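PDB 5BPK: gamma-glutamyltranspeptidase (Ggt) from Helicobacter pylori 26695, which probably cleaves the gamma-glutamyl bond of glutathione and related compounds and passes the glutamyl group to water or an amino acid acceptor, as an Ntn-hydrolase. Local coordinates for residues 132-137 / 159-164; 5-10 / 165-170; 55-60 / 126-131; 117-122 / 181-186. All coordinates share one frame; numbering follows the deposited sequence.

Contact 1. Residues 132-137 / 159-164. With EDO (1,2-ethanediol), chain C; EDO (1,2-ethanediol), chain R.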
loop_
_atom_site.group_PDB
_atom_site.type_symbol
_atom_site.label_atom_id
_atom_site.label_comp_id
_atom_site.label_asym_id
_atom_site.label_seq_id
_atom_site.Cartn_x
_atom_site.Cartn_y
_atom_site.Cartn_z
ATOM N N GLU B 132 -17.022 15.032 -0.197
ATOM C CA GLU B 132 -16.449 15.851 -1.270
ATOM C C GLU B 132 -16.012 14.948 -2.415
ATOM O O GLU B 132 -15.654 13.788 -2.203
ATOM C CB GLU B 132 -15.254 16.660 -0.756
ATOM C CG GLU B 132 -14.014 15.834 -0.422
ATOM C CD GLU B 132 -12.883 16.629 0.219
ATOM O OE1 GLU B 132 -13.127 17.737 0.772
ATOM O OE2 GLU B 132 -11.732 16.119 0.190
ATOM N N LEU B 133 -16.047 15.485 -3.629
ATOM C CA LEU B 133 -15.477 14.783 -4.782
ATOM C C LEU B 133 -14.115 15.410 -5.036
ATOM O O LEU B 133 -14.009 16.540 -5.524
ATOM C CB LEU B 133 -16.386 14.878 -6.018
ATOM C CG LEU B 133 -15.938 14.075 -7.259
ATOM C CD1 LEU B 133 -15.923 12.553 -6.977
ATOM C CD2 LEU B 133 -16.889 14.398 -8.415
ATOM N N ARG B 134 -13.074 14.675 -4.670
ATOM C CA ARG B 134 -11.707 15.137 -4.809
ATOM C C ARG B 134 -11.226 14.866 -6.229
ATOM O O ARG B 134 -11.384 13.753 -6.741
ATOM C CB ARG B 134 -10.822 14.422 -3.782
ATOM C CG ARG B 134 -9.345 14.606 -3.980
ATOM C CD ARG B 134 -8.546 13.985 -2.879
ATOM N NE ARG B 134 -7.125 14.257 -3.079
ATOM C CZ ARG B 134 -6.181 14.150 -2.147
ATOM N NH1 ARG B 134 -6.491 13.749 -0.918
ATOM N NH2 ARG B 134 -4.913 14.448 -2.445
ATOM N N ILE B 135 -10.654 15.895 -6.852
ATOM C CA ILE B 135 -10.092 15.796 -8.197
ATOM C C ILE B 135 -8.645 16.306 -8.232
ATOM O O ILE B 135 -8.148 16.877 -7.248
ATOM C CB ILE B 135 -10.988 16.544 -9.229
ATOM C CG1 ILE B 135 -10.988 18.058 -8.992
ATOM C CG2 ILE B 135 -12.401 16.002 -9.162
ATOM C CD1 ILE B 135 -11.438 18.852 -10.185
ATOM N N GLU B 136 -7.996 16.121 -9.381
ATOM C CA GLU B 136 -6.624 16.590 -9.617
ATOM C C GLU B 136 -6.635 17.773 -10.560
ATOM O O GLU B 136 -7.552 17.928 -11.374
ATOM C CB GLU B 136 -5.755 15.458 -10.194
ATOM C CG GLU B 136 -5.662 14.247 -9.266
ATOM C CD GLU B 136 -4.903 13.088 -9.862
ATOM O OE1 GLU B 136 -5.102 12.771 -11.072
ATOM O OE2 GLU B 136 -4.075 12.493 -9.119
ATOM N N LYS B 137 -5.596 18.600 -10.462
ATOM C CA LYS B 137 -5.497 19.791 -11.300
ATOM C C LYS B 137 -5.529 19.381 -12.776
ATOM O O LYS B 137 -4.883 18.415 -13.167
ATOM C CB LYS B 137 -4.226 20.572 -10.976
ATOM C CG LYS B 137 -4.211 21.986 -11.558
ATOM C CD LYS B 137 -3.098 22.864 -10.979
ATOM C CE LYS B 137 -1.729 22.248 -11.176
ATOM N NZ LYS B 137 -0.599 23.205 -10.972
ATOM N N PRO B 159 -3.924 17.799 -4.086
ATOM C CA PRO B 159 -2.715 17.245 -4.702
ATOM C C PRO B 159 -2.940 15.906 -5.388
ATOM O O PRO B 159 -3.883 15.196 -5.063
ATOM C CB PRO B 159 -1.751 17.123 -3.520
ATOM C CG PRO B 159 -2.178 18.236 -2.590
ATOM C CD PRO B 159 -3.666 18.307 -2.726
ATOM N N VAL B 160 -2.063 15.560 -6.324
ATOM C CA VAL B 160 -2.212 14.315 -7.052
ATOM C C VAL B 160 -2.245 13.119 -6.107
ATOM O O VAL B 160 -1.571 13.095 -5.064
ATOM C CB VAL B 160 -1.138 14.129 -8.173
ATOM C CG1 VAL B 160 -1.350 15.131 -9.272
ATOM C CG2 VAL B 160 0.294 14.160 -7.616
ATOM N N MET B 161 -3.000 12.110 -6.530
ATOM C CA MET B 161 -3.298 10.942 -5.738
ATOM C C MET B 161 -2.615 9.718 -6.315
ATOM O O MET B 161 -2.867 9.362 -7.458
ATOM C CB MET B 161 -4.799 10.695 -5.766
ATOM C CG MET B 161 -5.615 11.698 -5.003
ATOM S SD MET B 161 -7.370 11.342 -5.089
ATOM C CE MET B 161 -7.755 11.913 -6.759
ATOM N N GLY B 162 -1.769 9.074 -5.521
ATOM C CA GLY B 162 -1.265 7.749 -5.851
ATOM C C GLY B 162 0.086 7.717 -6.524
ATOM O O GLY B 162 0.632 8.747 -6.942
ATOM N N ASP B 163 0.602 6.499 -6.662
ATOM C CA ASP B 163 1.860 6.247 -7.365
ATOM C C ASP B 163 1.843 4.784 -7.808
ATOM O O ASP B 163 2.358 3.894 -7.144
ATOM C CB ASP B 163 3.063 6.573 -6.476
ATOM C CG ASP B 163 4.394 6.306 -7.164
ATOM O OD1 ASP B 163 4.403 6.064 -8.388
ATOM O OD2 ASP B 163 5.425 6.319 -6.471
ATOM N N VAL B 164 1.181 4.557 -8.929
ATOM C CA VAL B 164 0.938 3.229 -9.445
ATOM C C VAL B 164 2.113 2.722 -10.273
ATOM O O VAL B 164 2.594 3.403 -11.171
ATOM C CB VAL B 164 -0.323 3.218 -10.326
ATOM C CG1 VAL B 164 -0.548 1.819 -10.953
ATOM C CG2 VAL B 164 -1.549 3.678 -9.529
HETATM C C1 EDO C . 0.252 18.397 -7.101
HETATM O O1 EDO C . 0.104 17.255 -6.264
HETATM C C2 EDO C . -1.054 18.604 -7.845
HETATM O O2 EDO C . -1.038 19.831 -8.573
HETATM C C1 EDO R . -10.691 13.077 -12.950
HETATM O O1 EDO R . -12.093 12.853 -13.158
HETATM C C2 EDO R . -10.485 14.255 -11.991
HETATM O O2 EDO R . -9.094 14.506 -11.687
HETATM O O HOH W 1 -6.502 15.044 -5.775
#

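Contact 2. Residues 5-10 / 165-170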
loop_
_atom_site.group_PDB
_atom_site.type_symbol
_atom_site.label_atom_id
_atom_site.label_comp_id
_atom_site.label_asym_id
_atom_site.label_seq_id
_atom_site.Cartn_x
_atom_site.Cartn_y
_atom_site.Cartn_z
ATOM N N SER B 5 5.394 -4.119 -8.587
ATOM C CA SER B 5 4.718 -5.119 -9.376
ATOM C C SER B 5 5.752 -5.900 -10.175
ATOM O O SER B 5 6.645 -5.297 -10.795
ATOM C CB SER B 5 3.726 -4.451 -10.334
ATOM O OG SER B 5 2.645 -3.823 -9.637
ATOM N N VAL B 6 5.601 -7.224 -10.197
ATOM C CA VAL B 6 6.528 -8.095 -10.905
ATOM C C VAL B 6 5.753 -9.171 -11.663
ATOM O O VAL B 6 4.816 -9.756 -11.132
ATOM C CB VAL B 6 7.534 -8.809 -9.947
ATOM C CG1 VAL B 6 8.626 -9.508 -10.750
ATOM C CG2 VAL B 6 8.149 -7.825 -8.923
ATOM N N ALA B 7 6.172 -9.443 -12.892
ATOM C CA ALA B 7 5.631 -10.568 -13.657
ATOM C C ALA B 7 6.763 -11.214 -14.437
ATOM O O ALA B 7 7.548 -10.496 -15.078
ATOM C CB ALA B 7 4.518 -10.110 -14.586
ATOM N N ASP B 8 6.863 -12.546 -14.353
ATOM C CA ASP B 8 7.947 -13.291 -14.995
ATOM C C ASP B 8 7.479 -14.053 -16.245
ATOM O O ASP B 8 6.305 -14.013 -16.607
ATOM C CB ASP B 8 8.695 -14.191 -13.991
ATOM C CG ASP B 8 7.868 -15.352 -13.464
ATOM O OD1 ASP B 8 6.942 -15.837 -14.152
ATOM O OD2 ASP B 8 8.181 -15.799 -12.341
ATOM N N ARG B 9 8.410 -14.728 -16.913
ATOM C CA ARG B 9 8.111 -15.384 -18.187
ATOM C C ARG B 9 7.252 -16.640 -18.041
ATOM O O ARG B 9 6.628 -17.082 -19.011
ATOM C CB ARG B 9 9.412 -15.728 -18.917
ATOM C CG ARG B 9 10.247 -16.813 -18.255
ATOM C CD ARG B 9 11.690 -16.755 -18.740
ATOM N NE ARG B 9 11.822 -17.021 -20.176
ATOM C CZ ARG B 9 12.989 -17.054 -20.811
ATOM N NH1 ARG B 9 13.041 -17.299 -22.115
ATOM N NH2 ARG B 9 14.110 -16.845 -20.138
ATOM N N TRP B 10 7.212 -17.205 -16.835
ATOM C CA TRP B 10 6.502 -18.462 -16.604
ATOM C C TRP B 10 5.033 -18.289 -16.267
ATOM O O TRP B 10 4.276 -19.253 -16.290
ATOM C CB TRP B 10 7.202 -19.286 -15.522
ATOM C CG TRP B 10 8.604 -19.641 -15.923
ATOM C CD1 TRP B 10 8.979 -20.599 -16.819
ATOM C CD2 TRP B 10 9.809 -19.003 -15.493
ATOM N NE1 TRP B 10 10.346 -20.625 -16.945
ATOM C CE2 TRP B 10 10.882 -19.657 -16.136
ATOM C CE3 TRP B 10 10.093 -17.964 -14.601
ATOM C CZ2 TRP B 10 12.206 -19.290 -15.929
ATOM C CZ3 TRP B 10 11.407 -17.602 -14.396
ATOM C CH2 TRP B 10 12.447 -18.257 -15.050
ATOM N N ASN B 165 2.574 1.522 -9.937
ATOM C CA ASN B 165 3.485 0.774 -10.768
ATOM C C ASN B 165 2.715 -0.453 -11.215
ATOM O O ASN B 165 2.279 -1.252 -10.382
ATOM C CB ASN B 165 4.750 0.437 -9.988
ATOM C CG ASN B 165 5.511 1.677 -9.616
ATOM O OD1 ASN B 165 5.908 2.444 -10.499
ATOM N ND2 ASN B 165 5.691 1.912 -8.317
ATOM N N ALA B 166 2.508 -0.569 -12.520
ATOM C CA ALA B 166 1.600 -1.559 -13.063
ATOM C C ALA B 166 2.171 -2.260 -14.299
ATOM O O ALA B 166 2.987 -1.693 -15.038
ATOM C CB ALA B 166 0.256 -0.920 -13.374
ATOM N N ILE B 167 1.735 -3.501 -14.494
ATOM C CA ILE B 167 2.133 -4.329 -15.631
ATOM C C ILE B 167 0.893 -4.890 -16.297
ATOM O O ILE B 167 -0.052 -5.299 -15.610
ATOM C CB ILE B 167 3.039 -5.514 -15.207
ATOM C CG1 ILE B 167 4.332 -5.022 -14.567
ATOM C CG2 ILE B 167 3.340 -6.421 -16.398
ATOM C CD1 ILE B 167 5.116 -6.117 -13.806
ATOM N N GLN B 168 0.880 -4.850 -17.632
ATOM C CA GLN B 168 -0.103 -5.562 -18.421
ATOM C C GLN B 168 0.613 -6.644 -19.223
ATOM O O GLN B 168 1.673 -6.401 -19.818
ATOM C CB GLN B 168 -0.870 -4.611 -19.344
ATOM C CG GLN B 168 -1.955 -5.274 -20.178
ATOM C CD GLN B 168 -2.647 -4.316 -21.123
ATOM O OE1 GLN B 168 -1.996 -3.583 -21.867
ATOM N NE2 GLN B 168 -3.968 -4.335 -21.120
ATOM N N VAL B 169 0.014 -7.833 -19.256
ATOM C CA VAL B 169 0.595 -8.968 -19.969
ATOM C C VAL B 169 -0.386 -9.415 -21.050
ATOM O O VAL B 169 -1.576 -9.639 -20.779
ATOM C CB VAL B 169 0.922 -10.138 -19.032
ATOM C CG1 VAL B 169 1.586 -11.265 -19.795
ATOM C CG2 VAL B 169 1.815 -9.675 -17.895
ATOM N N LEU B 170 0.121 -9.541 -22.273
ATOM C CA LEU B 170 -0.695 -9.968 -23.414
ATOM C C LEU B 170 -0.025 -11.126 -24.136
ATOM O O LEU B 170 1.213 -11.194 -24.213
ATOM C CB LEU B 170 -0.933 -8.804 -24.385
ATOM C CG LEU B 170 -1.553 -7.536 -23.786
ATOM C CD1 LEU B 170 -1.501 -6.400 -24.797
ATOM C CD2 LEU B 170 -2.985 -7.793 -23.320
#

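Contact 3. Residues 55-60 / 126-131. With EDO (1,2-ethanediol), chain Q.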
loop_
_atom_site.group_PDB
_atom_site.type_symbol
_atom_site.label_atom_id
_atom_site.label_comp_id
_atom_site.label_asym_id
_atom_site.label_seq_id
_atom_site.Cartn_x
_atom_site.Cartn_y
_atom_site.Cartn_z
ATOM N N GLY B 55 -8.255 10.693 7.240
ATOM C CA GLY B 55 -9.660 11.035 7.470
ATOM C C GLY B 55 -10.582 9.831 7.576
ATOM O O GLY B 55 -11.800 9.948 7.424
ATOM N N LEU B 56 -10.004 8.659 7.816
ATOM C CA LEU B 56 -10.783 7.444 7.992
ATOM C C LEU B 56 -11.198 7.319 9.460
ATOM O O LEU B 56 -10.462 7.722 10.373
ATOM C CB LEU B 56 -9.977 6.227 7.530
ATOM C CG LEU B 56 -9.620 6.212 6.042
ATOM C CD1 LEU B 56 -8.531 5.177 5.778
ATOM C CD2 LEU B 56 -10.847 5.964 5.162
ATOM N N VAL B 57 -12.387 6.770 9.668
ATOM C CA VAL B 57 -12.968 6.604 10.993
ATOM C C VAL B 57 -13.362 5.158 11.242
ATOM O O VAL B 57 -13.503 4.343 10.310
ATOM C CB VAL B 57 -14.222 7.499 11.157
ATOM C CG1 VAL B 57 -13.809 8.971 11.181
ATOM C CG2 VAL B 57 -15.246 7.213 10.045
ATOM N N GLY B 58 -13.558 4.848 12.511
ATOM C CA GLY B 58 -13.947 3.509 12.899
ATOM C C GLY B 58 -14.581 3.446 14.260
ATOM O O GLY B 58 -14.906 4.474 14.868
ATOM N N GLY B 59 -14.742 2.221 14.735
ATOM C CA GLY B 59 -15.356 1.963 16.033
ATOM C C GLY B 59 -14.782 0.691 16.614
ATOM O O GLY B 59 -13.570 0.591 16.819
ATOM N N ASP B 60 -15.637 -0.295 16.848
ATOM C CA ASP B 60 -15.211 -1.540 17.483
ATOM C C ASP B 60 -14.378 -2.442 16.572
ATOM O O ASP B 60 -13.395 -3.046 17.004
ATOM C CB ASP B 60 -16.431 -2.320 17.981
ATOM C CG ASP B 60 -17.033 -1.740 19.253
ATOM O OD1 ASP B 60 -16.342 -1.003 19.996
ATOM O OD2 ASP B 60 -18.202 -2.061 19.521
ATOM N N MET B 126 -13.867 9.762 -3.870
ATOM C CA MET B 126 -14.921 9.986 -2.891
ATOM C C MET B 126 -14.737 8.955 -1.784
ATOM O O MET B 126 -14.683 7.767 -2.061
ATOM C CB MET B 126 -16.288 9.846 -3.576
ATOM C CG MET B 126 -17.492 9.609 -2.673
ATOM S SD MET B 126 -17.835 10.890 -1.468
ATOM C CE MET B 126 -18.489 12.205 -2.522
ATOM N N GLN B 127 -14.613 9.427 -0.543
ATOM C CA GLN B 127 -14.460 8.534 0.619
ATOM C C GLN B 127 -15.519 8.754 1.698
ATOM O O GLN B 127 -15.313 8.377 2.860
ATOM C CB GLN B 127 -13.046 8.628 1.219
ATOM C CG GLN B 127 -12.648 9.965 1.762
ATOM C CD GLN B 127 -11.282 9.923 2.442
ATOM O OE1 GLN B 127 -10.257 9.653 1.804
ATOM N NE2 GLN B 127 -11.263 10.183 3.748
ATOM N N TRP B 128 -16.656 9.325 1.293
ATOM C CA TRP B 128 -17.862 9.468 2.127
ATOM C C TRP B 128 -17.692 10.581 3.173
ATOM O O TRP B 128 -18.455 11.551 3.168
ATOM C CB TRP B 128 -18.279 8.097 2.698
ATOM C CG TRP B 128 -19.204 8.075 3.883
ATOM C CD1 TRP B 128 -20.536 8.362 3.899
ATOM C CD2 TRP B 128 -18.853 7.707 5.210
ATOM N NE1 TRP B 128 -21.038 8.190 5.173
ATOM C CE2 TRP B 128 -20.017 7.803 5.998
ATOM C CE3 TRP B 128 -17.655 7.312 5.819
ATOM C CZ2 TRP B 128 -20.020 7.510 7.363
ATOM C CZ3 TRP B 128 -17.661 7.027 7.175
ATOM C CH2 TRP B 128 -18.835 7.125 7.926
ATOM N N LEU B 129 -16.688 10.464 4.038
ATOM C CA LEU B 129 -16.272 11.571 4.898
ATOM C C LEU B 129 -14.790 11.832 4.639
ATOM O O LEU B 129 -13.985 10.916 4.753
ATOM C CB LEU B 129 -16.491 11.247 6.384
ATOM C CG LEU B 129 -17.925 11.126 6.886
ATOM C CD1 LEU B 129 -17.937 10.757 8.372
ATOM C CD2 LEU B 129 -18.714 12.414 6.625
ATOM N N PRO B 130 -14.425 13.073 4.258
ATOM C CA PRO B 130 -15.301 14.199 4.004
ATOM C C PRO B 130 -16.203 13.958 2.802
ATOM O O PRO B 130 -15.863 13.166 1.911
ATOM C CB PRO B 130 -14.332 15.356 3.724
ATOM C CG PRO B 130 -13.084 14.725 3.298
ATOM C CD PRO B 130 -13.019 13.386 3.964
ATOM N N ASP B 131 -17.350 14.629 2.803
ATOM C CA ASP B 131 -18.327 14.494 1.730
ATOM C C ASP B 131 -17.954 15.481 0.628
ATOM O O ASP B 131 -18.477 16.600 0.538
ATOM C CB ASP B 131 -19.756 14.697 2.261
ATOM C CG ASP B 131 -20.818 14.453 1.208
ATOM O OD1 ASP B 131 -20.474 14.247 0.017
ATOM O OD2 ASP B 131 -22.014 14.467 1.564
HETATM C C1 EDO Q . -9.277 4.455 10.322
HETATM O O1 EDO Q . -9.341 3.086 9.890
HETATM C C2 EDO Q . -8.846 4.578 11.777
HETATM O O2 EDO Q . -9.612 5.592 12.458
#

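Contact 4. Residues 117-122 / 181-186. With EDO (1,2-ethanediol), chain S; EDO (1,2-ethanediol), chain F; EDO (1,2-ethanediol), chain H.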
loop_
_atom_site.group_PDB
_atom_site.type_symbol
_atom_site.label_atom_id
_atom_site.label_comp_id
_atom_site.label_asym_id
_atom_site.label_seq_id
_atom_site.Cartn_x
_atom_site.Cartn_y
_atom_site.Cartn_z
ATOM N N GLU B 117 -1.452 4.976 -20.373
ATOM C CA GLU B 117 -2.626 5.843 -20.391
ATOM C C GLU B 117 -3.489 5.632 -19.136
ATOM O O GLU B 117 -3.932 6.603 -18.487
ATOM C CB GLU B 117 -3.452 5.584 -21.642
ATOM C CG GLU B 117 -2.763 6.012 -22.938
ATOM C CD GLU B 117 -3.459 5.479 -24.191
ATOM O OE1 GLU B 117 -4.032 4.365 -24.165
ATOM O OE2 GLU B 117 -3.428 6.185 -25.211
ATOM N N ALA B 118 -3.719 4.368 -18.792
ATOM C CA ALA B 118 -4.544 4.031 -17.634
ATOM C C ALA B 118 -3.972 4.609 -16.339
ATOM O O ALA B 118 -4.730 5.027 -15.454
ATOM C CB ALA B 118 -4.718 2.519 -17.512
ATOM N N VAL B 119 -2.642 4.600 -16.216
ATOM C CA VAL B 119 -1.966 5.158 -15.037
ATOM C C VAL B 119 -1.905 6.706 -15.030
ATOM O O VAL B 119 -2.157 7.338 -13.997
ATOM C CB VAL B 119 -0.551 4.560 -14.872
ATOM C CG1 VAL B 119 0.257 5.295 -13.791
ATOM C CG2 VAL B 119 -0.639 3.054 -14.558
ATOM N N SER B 120 -1.564 7.310 -16.166
ATOM C CA SER B 120 -1.444 8.770 -16.235
ATOM C C SER B 120 -2.785 9.494 -16.123
ATOM O O SER B 120 -2.834 10.632 -15.654
ATOM C CB SER B 120 -0.755 9.186 -17.530
ATOM O OG SER B 120 0.604 8.794 -17.521
ATOM N N ALA B 121 -3.861 8.839 -16.551
ATOM C CA ALA B 121 -5.194 9.464 -16.592
ATOM C C ALA B 121 -5.551 10.108 -15.251
ATOM O O ALA B 121 -5.326 9.500 -14.190
ATOM C CB ALA B 121 -6.256 8.448 -16.975
ATOM N N PRO B 122 -6.092 11.339 -15.291
ATOM C CA PRO B 122 -6.499 11.985 -14.048
ATOM C C PRO B 122 -7.480 11.147 -13.229
ATOM O O PRO B 122 -8.287 10.414 -13.797
ATOM C CB PRO B 122 -7.170 13.269 -14.536
ATOM C CG PRO B 122 -6.365 13.625 -15.757
ATOM C CD PRO B 122 -6.141 12.282 -16.429
ATOM N N SER B 181 4.069 0.455 -16.686
ATOM C CA SER B 181 4.028 1.878 -16.456
ATOM C C SER B 181 4.352 2.203 -15.009
ATOM O O SER B 181 3.825 1.578 -14.074
ATOM C CB SER B 181 2.670 2.469 -16.840
ATOM O OG SER B 181 2.713 3.895 -16.796
ATOM N N THR B 182 5.234 3.182 -14.854
ATOM C CA THR B 182 5.382 3.918 -13.619
ATOM C C THR B 182 4.338 5.045 -13.628
ATOM O O THR B 182 3.545 5.178 -14.565
ATOM C CB THR B 182 6.801 4.472 -13.466
ATOM O OG1 THR B 182 7.111 5.291 -14.590
ATOM C CG2 THR B 182 7.818 3.334 -13.379
ATOM N N ASP B 183 4.321 5.845 -12.575
ATOM C CA ASP B 183 3.318 6.887 -12.440
ATOM C C ASP B 183 3.982 8.259 -12.551
ATOM O O ASP B 183 4.929 8.537 -11.815
ATOM C CB ASP B 183 2.623 6.741 -11.079
ATOM C CG ASP B 183 1.284 7.469 -11.003
ATOM O OD1 ASP B 183 1.154 8.604 -11.539
ATOM O OD2 ASP B 183 0.346 6.893 -10.397
ATOM N N PRO B 184 3.482 9.127 -13.458
ATOM C CA PRO B 184 4.061 10.473 -13.531
ATOM C C PRO B 184 4.000 11.242 -12.199
ATOM O O PRO B 184 4.788 12.161 -11.983
ATOM C CB PRO B 184 3.209 11.172 -14.606
ATOM C CG PRO B 184 2.041 10.316 -14.841
ATOM C CD PRO B 184 2.467 8.917 -14.506
ATOM N N ARG B 185 3.106 10.831 -11.299
ATOM C CA ARG B 185 2.917 11.515 -10.010
ATOM C C ARG B 185 4.032 11.264 -8.996
ATOM O O ARG B 185 4.104 11.955 -7.994
ATOM C CB ARG B 185 1.596 11.086 -9.376
ATOM C CG ARG B 185 0.368 11.395 -10.203
ATOM C CD ARG B 185 -0.826 10.623 -9.695
ATOM N NE ARG B 185 -2.045 10.895 -10.449
ATOM C CZ ARG B 185 -2.342 10.349 -11.622
ATOM N NH1 ARG B 185 -1.497 9.512 -12.213
ATOM N NH2 ARG B 185 -3.495 10.641 -12.208
ATOM N N LYS B 186 4.887 10.282 -9.267
ATOM C CA LYS B 186 5.912 9.839 -8.322
ATOM C C LYS B 186 6.678 11.008 -7.685
ATOM O O LYS B 186 6.819 11.052 -6.462
ATOM C CB LYS B 186 6.882 8.870 -9.012
ATOM C CG LYS B 186 7.874 8.160 -8.072
ATOM C CD LYS B 186 9.227 8.865 -7.954
ATOM C CE LYS B 186 10.120 8.631 -9.164
ATOM N NZ LYS B 186 11.359 9.468 -9.113
HETATM C C1 EDO S . 5.207 5.685 -19.008
HETATM O O1 EDO S . 4.226 5.913 -17.972
HETATM C C2 EDO S . 5.787 4.284 -18.862
HETATM O O2 EDO S . 6.382 4.104 -17.575
HETATM C C1 EDO F . 7.539 9.741 -3.287
HETATM O O1 EDO F . 8.040 8.741 -4.184
HETATM C C2 EDO F . 8.666 10.231 -2.384
HETATM O O2 EDO F . 8.475 9.839 -1.014
HETATM C C1 EDO H . 2.500 12.347 -19.995
HETATM O O1 EDO H . 3.667 13.001 -19.456
HETATM C C2 EDO H . 2.148 11.102 -19.167
HETATM O O2 EDO H . 2.676 9.884 -19.748
#

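Contact 1. Residues 132-137 / 159-164
Arg-134 and Met-161 lie alongside each other and run in opposite directions, with CG of Met-161 over one face of the guanidinium group. That CG sits 3.5 Å from NE of Arg-134, and SD follows the arginine chain back toward its CD. With CG anti to the backbone N (chi1 169°) and an extended chain beyond it, Arg-134 reaches past the methionine. There its NH2 gives a nearly straight hydrogen bond to Pro-159 O at 2.9 Å. That oxygen lies in the guanidinium plane, at the edge, although the donor is tilted from the plane of the carbonyl. A water is held at the same edge: it accepts from Arg-134 NE at 2.9 Å, within hydrogen-bonding reach of Ile-135 O and Pro-159 O.

Glu-136 runs at a slant to Met-161, its carboxylate coming up to the backbone. OE2 uses its anti lone pair to take the N-H of Met-161 at 2.8 Å with a 173° angle, while CA of Val-160 packs against the same oxygen at 3.3 Å. OE1 turns to Arg-185 and to the backbone N of Arg-123, so the buried carboxylate is held through both oxygens. Here strand 133-135, paired in parallel with strand 155-157, is fastened by side-chain-to-backbone bonds to the irregular connection that leads into strand 166-171 of the Ntn-hydrolase core.

Contact 2. Residues 5-10 / 165-170
The hydroxyl of Ser-5 gives its hydrogen to Asn-165 O, 2.7 Å from OG, and is also hydrogen-bonded to NE2 of His-3. This double hold lies between the two layers of beta-sheet that characterise the Ntn-hydrolase fold, with strand 2-8 in one and strand 166-171 in the other. OG meets the carbonyl of Asn-165 from above its plane, 36° out of it. The serine's torsion (chi1 -67°) sets OG beside its own backbone N, from where it reaches the last residue before strand 166-171. The amide of Asn-165 turns elsewhere: ND2 binds His-3 O and Ser-43 OG of the other chain.

The axes of strands 5-8 and 166-170 approach to 6.7 Å and run in roughly the same direction, 26° apart, and side chains rather than backbone bonds join them. Ile-167 carries the apolar part of the contact. Its CG1 stands beside the backbone N, and CD1 is driven end-on into the backbone of strand 2-8, 3.8 Å from CA of Val-6. Ala-7 offers its methyl to both Ile-167 and Val-169, the latter through CG2 at 4.3 Å. Val-6, whose CB points the other way, packs on Ala-61 of the other chain, where an antiparallel strand extends this sheet across the interface. The methyl CD1 of Ile-167 lies against two polar backbone atoms of strand 2-8, Ser-5 O at 3.5 Å and Ala-7 N at 3.6 Å.

Contact 3. Residues 55-60 / 126-131
Gln-127 comes up to Gly-55 with its side-chain amide, on the rim of the inhibitor pocket: the loop carrying residues 55-60 follows Tyr-54, one of the residues lining that pocket, and 126-131 is an irregular turn ahead of strand 133-135. CB of Gln-127 points toward the facing loop. From it CG leaves between the backbone N and carbonyl carbon (chi1 62°), and the chain then runs out straight to CD. At the tip the two amide atoms part. OE1 is taken by NE2 of His-125 and OG of Ser-95. NE2 donates back to Leu-129 O at 3.0 Å, in the plane of its own amide, and also binds Tyr-54 O. These bonds fix the rotation of the amide. Across the contact NE2 merely rests 3.7 Å from Gly-55 O, too far for a bond, with CD2 of Leu-56 no nearer than 4.5 Å. Gly-55 takes a positive phi of 72°, a conformation that favours glycine.

Further along, Val-57 and Trp-128 cross at about a right angle, the valine meeting the indole at its edge. One face of that indole is covered by Leu-129, CG lying 3.8 Å above the plane, while the backbone O of Trp-128 is bound by Ser-364 of the other chain. The touching valine branch is CG2, 3.8 Å from CZ3 of Trp-128 and near the plane of the ring.

Contact 4. Residues 117-122 / 181-186
Residues 119 to 122, where helix 115-120 ends and the chain turns away, run at 37° to residues 181 to 185, and the closest CA atoms are those of Val-119 and Asp-183, 6.1 Å apart. Arg-185 bonds two carbonyls where the helix ends, one from Val-119 in its last turn and one from Ala-121 just beyond it. NH1 donates to Val-119 O at 2.9 Å and NH2 to Ala-121 O at the same distance; both bonds are bent, each with a 142° angle at the hydrogen. Ala-121 O is nevertheless near the guanidinium plane, at its edge, whereas Val-119 O is tilted further out.

Asp-183 holds the group at its edge, OD1 lying in the guanidinium plane. This oxygen accepts from the backbone N of Arg-185, forming an Asx turn, and also takes NH1 in a salt bridge of 2.9 Å on its syn side. OD2 pairs with Arg-123 and with Val-164 N, and Glu-136 is the second partner of Arg-185 NH2, so acids and arginines alternate where the chain leaves strand 176-181 of the Ntn-hydrolase core.

Val-119 packs beside this network. A chi1 of 171° swings CG1 away from the backbone N and puts that methyl 3.4 Å from Thr-182 O and against the carboxylate carbon of Asp-183, while CG2 leans on CB of Ser-181, 4.1 Å away.

How the contacts relate
From the N terminus, strand 2-8 supplies the first half of contact 2, whose loop closes only at 165-170 and so encloses contacts 1 and 3 entirely. Contact 3 opens at 55-60 and closes at 126-131, just before contact 1 opens at 132-137; the two touch where Met-126 packs on Glu-132. Contact 4 starts at 117-122 and ends at 181-186. It therefore crosses contacts 2 and 3 and encloses contact 1, which it touches directly. A backbone bond from Ser-181 to Ala-166 links it to contact 2. Together they tie the core sheets to helix 115-120, strand 133-135 and the pocket-side loop.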